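Local coordinates for chemosensory protein (PDB 1N8V) that binds long-chain lipid-like ligands such as bromo-dodecanol in an all-helical fold and probably carries hydrophobic chemical signals in a moth, at residues A[17-20]-A[21-24]; A[26-30]-A[31-35]; A[39-42]-A[43-47]; A[47-50]-A[51-55]; A[93-96]-A[97-101]. One frame throughout, in Å; residues are numbered along the deposited sequence.

Contact 1 of 5, residues A[17-20]-A[21-24]; sequences LANK and RLLV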
# COMPACT_ATOMS: atom_id res chain seq x y z
N LEU A 17 -8.55 5.19 -5.20
CA LEU A 17 -8.24 4.29 -6.31
C LEU A 17 -8.91 4.69 -7.61
O LEU A 17 -8.38 4.38 -8.68
CB LEU A 17 -8.54 2.83 -5.92
CG LEU A 17 -7.71 2.29 -4.75
CD1 LEU A 17 -8.24 0.91 -4.29
CD2 LEU A 17 -6.23 2.20 -5.08
N ALA A 18 -10.03 5.41 -7.53
CA ALA A 18 -10.75 5.86 -8.73
C ALA A 18 -10.25 7.20 -9.32
O ALA A 18 -10.74 7.64 -10.37
CB ALA A 18 -12.24 5.93 -8.42
N ASN A 19 -9.27 7.83 -8.68
CA ASN A 19 -8.74 9.12 -9.09
C ASN A 19 -7.23 9.05 -9.19
O ASN A 19 -6.53 9.05 -8.16
CB ASN A 19 -9.12 10.17 -8.07
CG ASN A 19 -8.80 11.57 -8.51
OD1 ASN A 19 -7.72 11.86 -8.96
ND2 ASN A 19 -9.78 12.47 -8.35
N LYS A 20 -6.72 9.02 -10.41
CA LYS A 20 -5.29 8.87 -10.66
C LYS A 20 -4.44 9.92 -9.96
O LYS A 20 -3.37 9.59 -9.43
CB LYS A 20 -5.02 8.92 -12.16
CG LYS A 20 -3.55 8.70 -12.50
CD LYS A 20 -3.25 7.26 -12.74
CE LYS A 20 -3.84 6.84 -14.08
NZ LYS A 20 -3.78 5.37 -14.31
N ARG A 21 -4.88 11.17 -9.96
CA ARG A 21 -4.12 12.22 -9.29
C ARG A 21 -3.97 11.92 -7.79
O ARG A 21 -2.90 12.12 -7.22
CB ARG A 21 -4.76 13.60 -9.50
CG ARG A 21 -4.89 14.01 -10.96
CD ARG A 21 -3.63 14.62 -11.57
NE ARG A 21 -2.56 13.67 -11.85
CZ ARG A 21 -2.58 12.69 -12.75
NH1 ARG A 21 -1.52 11.90 -12.90
NH2 ARG A 21 -3.65 12.49 -13.52
N LEU A 22 -5.03 11.44 -7.15
CA LEU A 22 -4.96 11.16 -5.72
C LEU A 22 -4.06 9.95 -5.47
O LEU A 22 -3.24 9.94 -4.56
CB LEU A 22 -6.35 10.90 -5.16
CG LEU A 22 -7.43 11.99 -5.26
CD1 LEU A 22 -8.71 11.56 -4.56
CD2 LEU A 22 -6.90 13.25 -4.68
N LEU A 23 -4.22 8.92 -6.28
CA LEU A 23 -3.42 7.71 -6.12
C LEU A 23 -1.92 8.00 -6.32
O LEU A 23 -1.06 7.57 -5.51
CB LEU A 23 -3.95 6.65 -7.09
CG LEU A 23 -3.15 5.36 -7.16
CD1 LEU A 23 -3.01 4.68 -5.79
CD2 LEU A 23 -3.78 4.41 -8.20
N VAL A 24 -1.57 8.74 -7.39
CA VAL A 24 -0.17 9.03 -7.68
C VAL A 24 0.50 9.84 -6.57
O VAL A 24 1.68 9.66 -6.30
CB VAL A 24 -0.00 9.71 -9.07
CG1 VAL A 24 1.37 10.35 -9.23
CG2 VAL A 24 -0.29 8.71 -10.18
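Asn-19 and Leu-22 meet where helix 20-30 starts, and the polar contacts there come from both ends of the asparagine. Its side-chain OD1 accepts from Leu-22 N at 3.3 Å, the donor lying 49° above the carbonyl plane rather than on a lone pair. The torsion responsible is chi1 of -171°, which sets CG opposite the backbone N and swings the amide over the first turn. Asn-19 O takes Leu-23 N at 3.0 Å, and one residue on Val-24 N bonds to Lys-20 O.

Apolar contacts run beside these bonds. Leu-22 CG packs against Asn-19 CG, 3.6 Å away. Deeper in, Leu-17 CD2 touches Leu-23 CD1 at 4.1 Å, joining the end of helix 13-17 to the new helix; Leu-23 also lines a bromo-dodecanol pocket. Lys-20 NZ forms a salt bridge with Glu-77, and the aliphatic CG of Lys-20 lies 3.8 Å from Arg-21 NH1.

An alanine here takes away the capping acceptor, so the amide of Leu-22 would probably be left without a mate and the first turn more prone to fray. The arrangement is a classic asparagine N-cap at a tight helix-to-helix junction.

Contact 2 of 5, residues A[26-30]-A[31-35]; sequences YVNCV and MERGK. With BDD (bromo-dodecanol), chain C.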
# COMPACT_ATOMS: atom_id res chain seq x y z
N TYR A 26 -0.01 9.51 -3.38
CA TYR A 26 0.40 8.56 -2.35
C TYR A 26 1.55 7.69 -2.84
O TYR A 26 2.52 7.44 -2.12
CB TYR A 26 -0.75 7.65 -1.92
CG TYR A 26 -1.81 8.32 -1.10
CD1 TYR A 26 -1.55 8.68 0.22
CD2 TYR A 26 -3.06 8.57 -1.61
CE1 TYR A 26 -2.55 9.29 0.99
CE2 TYR A 26 -4.04 9.18 -0.86
CZ TYR A 26 -3.79 9.52 0.44
OH TYR A 26 -4.79 10.14 1.19
N VAL A 27 1.49 7.26 -4.10
CA VAL A 27 2.56 6.44 -4.64
C VAL A 27 3.92 7.18 -4.65
O VAL A 27 4.94 6.63 -4.22
CB VAL A 27 2.24 5.95 -6.07
CG1 VAL A 27 3.43 5.24 -6.64
CG2 VAL A 27 1.04 5.04 -6.03
N ASN A 28 3.93 8.42 -5.12
CA ASN A 28 5.18 9.19 -5.14
C ASN A 28 5.73 9.43 -3.74
O ASN A 28 6.95 9.43 -3.53
CB ASN A 28 5.00 10.50 -5.90
CG ASN A 28 4.77 10.31 -7.41
OD1 ASN A 28 4.21 11.20 -8.10
ND2 ASN A 28 5.17 9.18 -7.91
N CYS A 29 4.84 9.61 -2.77
CA CYS A 29 5.28 9.78 -1.39
C CYS A 29 5.97 8.50 -0.88
O CYS A 29 7.09 8.53 -0.34
CB CYS A 29 4.08 10.10 -0.49
SG CYS A 29 4.26 9.78 1.30
N VAL A 30 5.30 7.37 -1.03
CA VAL A 30 5.84 6.10 -0.52
C VAL A 30 7.09 5.68 -1.28
O VAL A 30 7.97 5.03 -0.72
CB VAL A 30 4.73 5.01 -0.53
CG1 VAL A 30 5.26 3.66 -0.21
CG2 VAL A 30 3.65 5.37 0.46
N MET A 31 7.20 6.07 -2.56
CA MET A 31 8.40 5.78 -3.34
C MET A 31 9.54 6.79 -3.06
O MET A 31 10.60 6.71 -3.66
CB MET A 31 8.09 5.78 -4.84
CG MET A 31 7.30 4.59 -5.30
SD MET A 31 8.04 2.96 -5.00
CE MET A 31 9.55 3.14 -6.01
N GLU A 32 9.32 7.72 -2.13
CA GLU A 32 10.33 8.70 -1.72
C GLU A 32 10.82 9.61 -2.86
O GLU A 32 12.01 9.91 -2.98
CB GLU A 32 11.49 7.99 -0.99
CG GLU A 32 11.04 7.14 0.22
CD GLU A 32 12.19 6.68 1.12
OE1 GLU A 32 12.89 7.56 1.69
OE2 GLU A 32 12.38 5.45 1.30
N ARG A 33 9.86 10.04 -3.68
CA ARG A 33 10.15 10.96 -4.79
C ARG A 33 9.14 12.12 -4.89
O ARG A 33 9.20 12.91 -5.83
CB ARG A 33 10.23 10.21 -6.11
CG ARG A 33 8.97 9.50 -6.52
CD ARG A 33 9.03 8.92 -7.94
NE ARG A 33 7.81 8.21 -8.30
CZ ARG A 33 7.72 6.92 -8.64
NH1 ARG A 33 6.54 6.43 -8.95
NH2 ARG A 33 8.78 6.13 -8.68
N GLY A 34 8.22 12.23 -3.94
CA GLY A 34 7.22 13.29 -3.92
C GLY A 34 6.83 13.65 -2.49
O GLY A 34 7.10 12.89 -1.54
N LYS A 35 6.18 14.79 -2.35
CA LYS A 35 5.75 15.28 -1.05
C LYS A 35 4.67 14.36 -0.46
O LYS A 35 3.87 13.78 -1.19
CB LYS A 35 5.21 16.70 -1.19
CG LYS A 35 6.19 17.71 -1.81
CD LYS A 35 7.21 18.24 -0.83
CE LYS A 35 7.76 19.56 -1.35
NZ LYS A 35 8.61 20.29 -0.38
O1 BDD C . -6.59 2.36 6.42
C1 BDD C . -6.22 3.52 5.68
C2 BDD C . -4.97 4.14 6.29
C3 BDD C . -3.96 4.51 5.21
C4 BDD C . -4.24 5.87 4.60
C5 BDD C . -3.46 6.04 3.30
C6 BDD C . -4.20 5.46 2.10
C7 BDD C . -3.31 5.34 0.86
C8 BDD C . -3.85 4.31 -0.14
C9 BDD C . -3.10 4.38 -1.46
C10 BDD C . -1.78 3.62 -1.41
C11 BDD C . -1.08 3.59 -2.76
C12 BDD C . 0.19 2.74 -2.73
BR BDD C . 1.43 3.56 -2.06
O HOH W 1 8.62 10.75 0.07
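Val-27 and Met-31 lie side by side and point the same way, with Val-27 CG1 4.1 Å from Met-31 CG. The methionine sets CG beside its backbone N (chi1 -73°), against Val-27 O, and then bends at chi2 and chi3 while the sulfur end leads off. Arg-33 behaves differently: its first torsion, 61°, wedges CG between backbone N and carbonyl carbon, and the chain then runs straight from CG to NE. It passes close to Asn-28 O, 3.6 Å from Arg-33 CG, and carries the guanidinium back along the helix, where Met-31 CB covers one face near the rim and Glu-83 forms a salt bridge.

The backbone ends in a Schellman motif, Glu-32 taking the positive phi. Arg-33 N reaches Asn-28 O at 3.0 Å, and Glu-32 N bonds to Cys-29 O. A water gives one hydrogen to Cys-29 O and another to Gly-34 O. On the inner side, C7 of one bromo-dodecanol sits over the centre of the Tyr-26 ring, and its bromine is 3.8 Å from Val-30 CG2.

Val-27 and Met-31 rest on helix 78-88, whereas Val-30 packs on Leu-43 and Leu-47 of helix 38-53, so the end of helix 20-30 lies between those two helices.

Contact 3 of 5, residues A[39-42]-A[43-47]; sequences EGKE and LKEHL. With BDD (bromo-dodecanol), chain D.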
# COMPACT_ATOMS: atom_id res chain seq x y z
N GLU A 39 -1.27 11.30 6.11
CA GLU A 39 -1.62 9.89 5.98
C GLU A 39 -0.54 9.15 5.16
O GLU A 39 -0.18 8.01 5.48
CB GLU A 39 -2.98 9.75 5.30
CG GLU A 39 -4.15 10.43 6.00
CD GLU A 39 -4.40 11.86 5.55
OE1 GLU A 39 -3.48 12.51 5.00
OE2 GLU A 39 -5.53 12.38 5.77
N GLY A 40 -0.05 9.77 4.10
CA GLY A 40 0.96 9.17 3.28
C GLY A 40 2.26 8.95 4.03
O GLY A 40 2.91 7.92 3.87
N LYS A 41 2.64 9.93 4.83
CA LYS A 41 3.84 9.85 5.64
C LYS A 41 3.70 8.70 6.66
O LYS A 41 4.63 7.93 6.86
CB LYS A 41 4.08 11.18 6.36
CG LYS A 41 5.38 11.28 7.12
CD LYS A 41 5.53 12.71 7.66
CE LYS A 41 6.83 12.93 8.41
NZ LYS A 41 6.91 12.20 9.70
N GLU A 42 2.53 8.59 7.28
CA GLU A 42 2.28 7.50 8.25
C GLU A 42 2.39 6.15 7.55
O GLU A 42 3.00 5.20 8.09
CB GLU A 42 0.90 7.68 8.91
CG GLU A 42 0.64 6.80 10.13
CD GLU A 42 1.29 7.31 11.41
OE1 GLU A 42 1.50 8.54 11.56
OE2 GLU A 42 1.58 6.48 12.30
N LEU A 43 1.80 6.01 6.36
CA LEU A 43 1.91 4.77 5.63
C LEU A 43 3.37 4.47 5.30
O LEU A 43 3.86 3.37 5.53
CB LEU A 43 1.08 4.82 4.34
CG LEU A 43 1.26 3.63 3.40
CD1 LEU A 43 0.94 2.30 4.09
CD2 LEU A 43 0.41 3.81 2.13
N LYS A 44 4.09 5.45 4.74
CA LYS A 44 5.48 5.25 4.36
C LYS A 44 6.34 4.77 5.54
O LYS A 44 7.19 3.87 5.38
CB LYS A 44 6.05 6.57 3.80
CG LYS A 44 7.49 6.51 3.40
CD LYS A 44 8.04 7.86 3.01
CE LYS A 44 7.95 8.89 4.13
NZ LYS A 44 8.38 10.27 3.74
N GLU A 45 6.06 5.32 6.71
CA GLU A 45 6.82 5.02 7.92
C GLU A 45 6.53 3.67 8.56
O GLU A 45 7.27 3.23 9.44
CB GLU A 45 6.63 6.13 8.94
CG GLU A 45 7.26 7.44 8.46
CD GLU A 45 6.96 8.65 9.31
OE1 GLU A 45 6.04 8.61 10.15
OE2 GLU A 45 7.64 9.67 9.08
N HIS A 46 5.46 3.01 8.13
CA HIS A 46 5.11 1.70 8.67
C HIS A 46 5.10 0.58 7.65
O HIS A 46 4.98 -0.59 8.04
CB HIS A 46 3.76 1.79 9.43
CG HIS A 46 3.86 2.69 10.61
ND1 HIS A 46 3.73 4.06 10.50
CD2 HIS A 46 4.21 2.44 11.88
CE1 HIS A 46 3.95 4.61 11.68
NE2 HIS A 46 4.23 3.65 12.54
N LEU A 47 5.25 0.87 6.37
CA LEU A 47 5.15 -0.16 5.34
C LEU A 47 6.24 -1.23 5.44
O LEU A 47 5.95 -2.44 5.35
CB LEU A 47 5.16 0.48 3.93
CG LEU A 47 5.01 -0.46 2.73
CD1 LEU A 47 3.81 -1.38 2.87
CD2 LEU A 47 4.91 0.34 1.46
O1 BDD D . 1.41 -9.02 4.28
C1 BDD D . 2.18 -7.86 4.00
C2 BDD D . 1.27 -6.64 4.14
C3 BDD D . 1.52 -5.62 3.03
C4 BDD D . 0.69 -4.35 3.23
C5 BDD D . 0.94 -3.67 4.57
C6 BDD D . 0.10 -2.42 4.79
C7 BDD D . 0.57 -1.64 6.01
C8 BDD D . -0.41 -0.56 6.46
C9 BDD D . 0.20 0.42 7.45
C10 BDD D . -0.85 1.39 8.01
C11 BDD D . -0.28 2.58 8.79
C12 BDD D . -1.29 3.74 8.98
BR BDD D . -1.36 4.89 7.79
O HOH W 2 3.69 10.51 10.85
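Lys-41 NZ and Glu-45 OE2 make the shortest polar bond, a salt bridge of 2.7 Å one helical turn apart. The ammonium meets the syn side of the carboxylate, close to its plane. Lys-41 is extended as far as CE and then turns at chi4 (-69°), which drops NZ onto the oxygen.

Glu-42 O is the other focus. His-46 ND1 donates to it at 2.8 Å with an N-H...O angle of 171°, and the oxygen lies almost exactly in the ring plane. Glu-42 OE2 comes within 3.1 Å of His-46 CE1, the carboxylate lying nearly parallel to the imidazole but displaced above its plane. A valine in place of the histidine removes the ring donor, and Glu-42 O would probably be left without its side-chain mate and the carboxylate less confined. A water bridges Glu-42 OE1 and Glu-45 OE1, and Tyr-4 meets the histidine ring edge-to-face.

On the buried side the helix faces ligand: Glu-42 CG lies 3.6 Å from the bromine of one bromo-dodecanol, and Leu-43 CD1 touches C9 of its chain.

Charged and hydrogen-bonding groups thus lie on one side here and ligand on the other. The ND1-H pointing at a carbonyl fixes the ring's rotation, while the nearby carboxylate would probably favour a protonated imidazole; the water between two glutamates is likely to ease their mutual repulsion.

Contact 4 of 5, residues A[47-50]-A[51-55]; sequences LQDA and IENGC. With BDD (bromo-dodecanol), chain D; BDD (bromo-dodecanol), chain E.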
# COMPACT_ATOMS: atom_id res chain seq x y z
N LEU A 47 5.25 0.87 6.37
CA LEU A 47 5.15 -0.16 5.34
C LEU A 47 6.24 -1.23 5.44
O LEU A 47 5.95 -2.44 5.35
CB LEU A 47 5.16 0.48 3.93
CG LEU A 47 5.01 -0.46 2.73
CD1 LEU A 47 3.81 -1.38 2.87
CD2 LEU A 47 4.91 0.34 1.46
N GLN A 48 7.49 -0.83 5.63
CA GLN A 48 8.57 -1.81 5.73
C GLN A 48 8.31 -2.79 6.89
O GLN A 48 8.45 -4.03 6.73
CB GLN A 48 9.93 -1.16 5.91
CG GLN A 48 11.08 -2.09 5.67
CD GLN A 48 11.08 -2.60 4.26
OE1 GLN A 48 11.26 -1.81 3.32
NE2 GLN A 48 10.88 -3.89 4.08
N ASP A 49 7.96 -2.24 8.04
CA ASP A 49 7.67 -3.05 9.22
C ASP A 49 6.56 -4.05 8.92
O ASP A 49 6.64 -5.23 9.29
CB ASP A 49 7.28 -2.16 10.42
CG ASP A 49 7.00 -2.95 11.67
OD1 ASP A 49 7.94 -3.44 12.32
OD2 ASP A 49 5.83 -3.13 12.05
N ALA A 50 5.50 -3.61 8.26
CA ALA A 50 4.37 -4.49 7.98
C ALA A 50 4.77 -5.63 7.06
O ALA A 50 4.24 -6.74 7.16
CB ALA A 50 3.23 -3.70 7.40
N ILE A 51 5.70 -5.36 6.15
CA ILE A 51 6.22 -6.41 5.25
C ILE A 51 7.03 -7.43 6.02
O ILE A 51 6.96 -8.66 5.75
CB ILE A 51 7.11 -5.75 4.15
CG1 ILE A 51 6.25 -4.92 3.23
CG2 ILE A 51 7.92 -6.81 3.35
CD1 ILE A 51 5.25 -5.67 2.54
N GLU A 52 7.80 -6.96 6.98
CA GLU A 52 8.66 -7.86 7.75
C GLU A 52 7.89 -8.76 8.71
O GLU A 52 8.42 -9.83 9.08
CB GLU A 52 9.72 -7.10 8.52
CG GLU A 52 10.62 -6.24 7.64
CD GLU A 52 11.37 -6.99 6.56
OE1 GLU A 52 11.83 -8.12 6.83
OE2 GLU A 52 11.51 -6.47 5.44
N ASN A 53 6.67 -8.40 9.11
CA ASN A 53 5.88 -9.20 10.07
C ASN A 53 4.47 -9.57 9.63
O ASN A 53 3.64 -10.00 10.44
CB ASN A 53 5.85 -8.57 11.45
CG ASN A 53 5.23 -7.21 11.44
OD1 ASN A 53 4.30 -6.95 10.70
ND2 ASN A 53 5.75 -6.35 12.30
N GLY A 54 4.19 -9.48 8.35
CA GLY A 54 2.90 -9.87 7.81
C GLY A 54 1.69 -9.18 8.41
O GLY A 54 0.65 -9.79 8.66
N CYS A 55 1.82 -7.87 8.60
CA CYS A 55 0.72 -7.05 9.14
C CYS A 55 0.33 -7.41 10.59
O CYS A 55 -0.79 -7.18 11.02
CB CYS A 55 -0.52 -7.04 8.23
SG CYS A 55 -0.92 -5.40 7.49
O1 BDD D . 1.41 -9.02 4.28
C1 BDD D . 2.18 -7.86 4.00
C2 BDD D . 1.27 -6.64 4.14
C3 BDD D . 1.52 -5.62 3.03
C4 BDD D . 0.69 -4.35 3.23
C5 BDD D . 0.94 -3.67 4.57
C6 BDD D . 0.10 -2.42 4.79
C7 BDD D . 0.57 -1.64 6.01
C8 BDD D . -0.41 -0.56 6.46
C9 BDD D . 0.20 0.42 7.45
C10 BDD D . -0.85 1.39 8.01
C11 BDD D . -0.28 2.58 8.79
C12 BDD D . -1.29 3.74 8.98
BR BDD D . -1.36 4.89 7.79
O1 BDD E . 5.25 -7.66 -2.01
C1 BDD E . 4.44 -6.87 -1.13
C2 BDD E . 4.47 -5.40 -1.55
C3 BDD E . 3.41 -4.61 -0.78
C4 BDD E . 3.30 -3.15 -1.21
C5 BDD E . 1.84 -2.69 -1.14
C6 BDD E . 1.64 -1.41 -0.34
C7 BDD E . 0.17 -0.98 -0.29
C8 BDD E . -0.30 -0.72 1.13
C9 BDD E . -1.63 0.02 1.16
C10 BDD E . -2.10 0.27 2.60
C11 BDD E . -3.62 0.39 2.78
C12 BDD E . -4.13 0.06 4.22
BR BDD E . -5.37 1.05 4.52
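Ala-50 and Cys-55 meet in the C-terminal cap of helix 38-53, a glycine-ended turn in which Gly-54, with positive phi, is the first non-helical residue. Cys-55 N reaches back to Ala-50 O in the carbonyl plane, on a lone pair, at 3.0 Å; the cysteine is tied to Cys-58 by a disulfide.

The packed side is apolar and filled by ligand. Ala-50 CB lies 3.6 Å from C7 of one bromo-dodecanol, and Cys-55 SG touches C5 of the same chain. Ile-51 directs CD1 between two ligands, 3.8 Å from C3 of the first and 3.9 Å from C3 of the second. Leu-47 CD1 rests on that second chain and, more loosely, on Ile-51 CG1.

The solvent side carries Gln-48, Asp-49, Glu-52 and Asn-53, all at least partly exposed. Gln-48 NE2 donates to the anti lone pair of Glu-52 OE2 at 3.0 Å with a bent angle of 134°, and also serves Tyr-88 O. Asp-49 is claimed mainly from outside, by the hydroxyl of Tyr-4 and the ammonium of Lys-57. The chi1 of Asn-53, 61°, turns its amide back over the last turn, and ND2 approaches Asp-49 OD2 at 3.2 Å from 52° above the carboxylate plane, amide and carboxylate standing nearly perpendicular.

Contact 5 of 5, residues A[93-96]-A[97-101]; sequences NWRK and KYEDR. With BDD (bromo-dodecanol), chain D; BDD (bromo-dodecanol), chain E.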
# COMPACT_ATOMS: atom_id res chain seq x y z
N ASN A 93 8.95 -11.77 -0.37
CA ASN A 93 8.22 -12.55 0.63
C ASN A 93 6.76 -12.73 0.20
O ASN A 93 6.18 -13.81 0.39
CB ASN A 93 8.23 -11.85 2.01
CG ASN A 93 9.63 -11.80 2.65
OD1 ASN A 93 10.26 -12.81 2.83
ND2 ASN A 93 10.10 -10.60 2.98
N TRP A 94 6.14 -11.67 -0.31
CA TRP A 94 4.71 -11.65 -0.53
C TRP A 94 4.25 -11.50 -1.98
O TRP A 94 3.05 -11.55 -2.25
CB TRP A 94 4.09 -10.50 0.28
CG TRP A 94 4.48 -10.49 1.75
CD1 TRP A 94 5.38 -9.65 2.35
CD2 TRP A 94 4.01 -11.37 2.77
NE1 TRP A 94 5.50 -9.97 3.68
CE2 TRP A 94 4.68 -11.03 3.96
CE3 TRP A 94 3.09 -12.43 2.80
CZ2 TRP A 94 4.42 -11.68 5.17
CZ3 TRP A 94 2.87 -13.09 4.00
CH2 TRP A 94 3.54 -12.70 5.15
N ARG A 95 5.17 -11.25 -2.90
CA ARG A 95 4.77 -10.92 -4.27
C ARG A 95 3.91 -11.99 -4.93
O ARG A 95 2.80 -11.70 -5.41
CB ARG A 95 5.99 -10.60 -5.12
CG ARG A 95 5.64 -10.17 -6.52
CD ARG A 95 6.80 -9.73 -7.38
NE ARG A 95 6.39 -9.56 -8.78
CZ ARG A 95 7.23 -9.23 -9.74
NH1 ARG A 95 8.49 -8.97 -9.46
NH2 ARG A 95 6.80 -9.16 -10.99
N LYS A 96 4.39 -13.23 -4.93
CA LYS A 96 3.62 -14.28 -5.58
C LYS A 96 2.31 -14.56 -4.83
O LYS A 96 1.28 -14.78 -5.46
CB LYS A 96 4.44 -15.54 -5.76
CG LYS A 96 3.66 -16.60 -6.53
CD LYS A 96 4.50 -17.75 -7.01
CE LYS A 96 3.75 -18.62 -8.03
NZ LYS A 96 2.55 -19.29 -7.46
N LYS A 97 2.32 -14.49 -3.51
CA LYS A 97 1.11 -14.73 -2.75
C LYS A 97 0.01 -13.72 -3.11
O LYS A 97 -1.14 -14.11 -3.30
CB LYS A 97 1.38 -14.70 -1.25
CG LYS A 97 2.08 -15.94 -0.73
CD LYS A 97 2.41 -15.81 0.77
CE LYS A 97 2.99 -17.10 1.35
NZ LYS A 97 3.46 -16.96 2.77
N TYR A 98 0.35 -12.44 -3.20
CA TYR A 98 -0.67 -11.43 -3.53
C TYR A 98 -1.09 -11.53 -4.99
O TYR A 98 -2.29 -11.38 -5.31
CB TYR A 98 -0.18 -10.02 -3.23
CG TYR A 98 -0.38 -9.57 -1.79
CD1 TYR A 98 -1.65 -9.36 -1.29
CD2 TYR A 98 0.70 -9.30 -0.97
CE1 TYR A 98 -1.85 -8.93 0.02
CE2 TYR A 98 0.52 -8.88 0.34
CZ TYR A 98 -0.76 -8.68 0.81
OH TYR A 98 -0.98 -8.25 2.11
N GLU A 99 -0.15 -11.80 -5.89
CA GLU A 99 -0.50 -11.93 -7.30
C GLU A 99 -1.43 -13.12 -7.53
O GLU A 99 -2.36 -13.04 -8.36
CB GLU A 99 0.74 -12.03 -8.18
CG GLU A 99 1.55 -10.74 -8.25
CD GLU A 99 2.85 -10.90 -9.00
OE1 GLU A 99 3.22 -12.07 -9.28
OE2 GLU A 99 3.52 -9.87 -9.28
N ASP A 100 -1.20 -14.21 -6.81
CA ASP A 100 -2.04 -15.40 -6.98
C ASP A 100 -3.47 -15.09 -6.52
O ASP A 100 -4.45 -15.50 -7.17
CB ASP A 100 -1.49 -16.59 -6.20
CG ASP A 100 -0.24 -17.18 -6.82
OD1 ASP A 100 0.13 -16.83 -7.95
OD2 ASP A 100 0.43 -18.05 -6.21
N ARG A 101 -3.59 -14.33 -5.43
CA ARG A 101 -4.92 -13.95 -4.92
C ARG A 101 -5.63 -13.06 -5.91
O ARG A 101 -6.82 -13.24 -6.17
CB ARG A 101 -4.80 -13.21 -3.59
CG ARG A 101 -4.46 -14.10 -2.48
CD ARG A 101 -3.69 -15.26 -2.98
NE ARG A 101 -3.33 -16.22 -1.96
CZ ARG A 101 -2.17 -16.82 -1.91
NH1 ARG A 101 -1.25 -16.55 -2.82
NH2 ARG A 101 -1.92 -17.70 -0.95
O1 BDD D . 1.41 -9.02 4.28
C1 BDD D . 2.18 -7.86 4.00
C2 BDD D . 1.27 -6.64 4.14
C3 BDD D . 1.52 -5.62 3.03
C4 BDD D . 0.69 -4.35 3.23
C5 BDD D . 0.94 -3.67 4.57
C6 BDD D . 0.10 -2.42 4.79
C7 BDD D . 0.57 -1.64 6.01
C8 BDD D . -0.41 -0.56 6.46
C9 BDD D . 0.20 0.42 7.45
C10 BDD D . -0.85 1.39 8.01
C11 BDD D . -0.28 2.58 8.79
C12 BDD D . -1.29 3.74 8.98
BR BDD D . -1.36 4.89 7.79
O1 BDD E . 5.25 -7.66 -2.01
C1 BDD E . 4.44 -6.87 -1.13
C2 BDD E . 4.47 -5.40 -1.55
C3 BDD E . 3.41 -4.61 -0.78
C4 BDD E . 3.30 -3.15 -1.21
C5 BDD E . 1.84 -2.69 -1.14
C6 BDD E . 1.64 -1.41 -0.34
C7 BDD E . 0.17 -0.98 -0.29
C8 BDD E . -0.30 -0.72 1.13
C9 BDD E . -1.63 0.02 1.16
C10 BDD E . -2.10 0.27 2.60
C11 BDD E . -3.62 0.39 2.78
C12 BDD E . -4.13 0.06 4.22
BR BDD E . -5.37 1.05 4.52
O HOH W 3 4.99 -14.75 -2.06
O HOH W 4 4.53 -11.11 -12.25
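Asn-93 and Lys-97 are joined through a water, which donates to Asn-93 O and accepts from Lys-97 N. The asparagine's CB also covers one face of the Trp-94 indole, offset toward the rim.

Trp-94 comes next, its other face beneath the hydroxyl O1 of one bromo-dodecanol, 3.7 Å above the ring plane and over its centre. The indole NE1 is bound to Ile-51 O, which helps fix the ring's tilt. Its CB packs on Tyr-98 CD2 at 3.8 Å, and Trp-94 O accepts Tyr-98 N at 3.0 Å. Tyr-98 OH and the same ligand O1 share a weak hydrogen bond of 3.3 Å that either hydroxyl could donate. The hydroxyl of a second bromo-dodecanol lies near Trp-94 CB and Arg-95 N.

In Arg-95, CG is anti to the backbone N (chi1 -176°) and the chain runs on extended to NE, laying the guanidinium edge against Glu-99. NE points at Glu-99 OE2 over 2.9 Å at 174°, within the guanidinium plane but from above the carboxylate plane, the two groups standing almost perpendicular. Trp-81 NE1 also binds this oxygen, and a water accepts from Arg-95 NH2.

Lys-96 finishes the turn: its chain bends at the last torsion and NZ meets the syn lone pair of Asp-100 OD2 at 2.8 Å.

Two successive i to i+4 salt bridges therefore run along the outer side of the helix, the Arg-95 pair packed beside helix 78-88 and the Lys-96 pair nearer solvent, while the aromatic pair turns to the ligands. The weak bond with Tyr-98 and the indole face beneath O1 probably both help place the alcohol head.

The five local contacts follow one another along the chain, and every one includes a residue of a bromo-dodecanol pocket. Contacts 1 and 2 open and close helix 20-30, their centres about 13 Å apart; contacts 3 and 4 divide helix 38-53 and share Leu-47. Contact 2 packs on contact 3 through Cys-29 SG and Gly-40 O, 3.4 Å apart, and on Leu-47 through Val-30. Contacts 4 and 5 meet where Ile-51 O lies 2.8 Å from Trp-94 NE1. One ligand spans contacts 3, 4 and 5, its bromine beside 39-47 and its hydroxyl beside 93-101, although the centres of contacts 3 and 5 are about 21 Å apart.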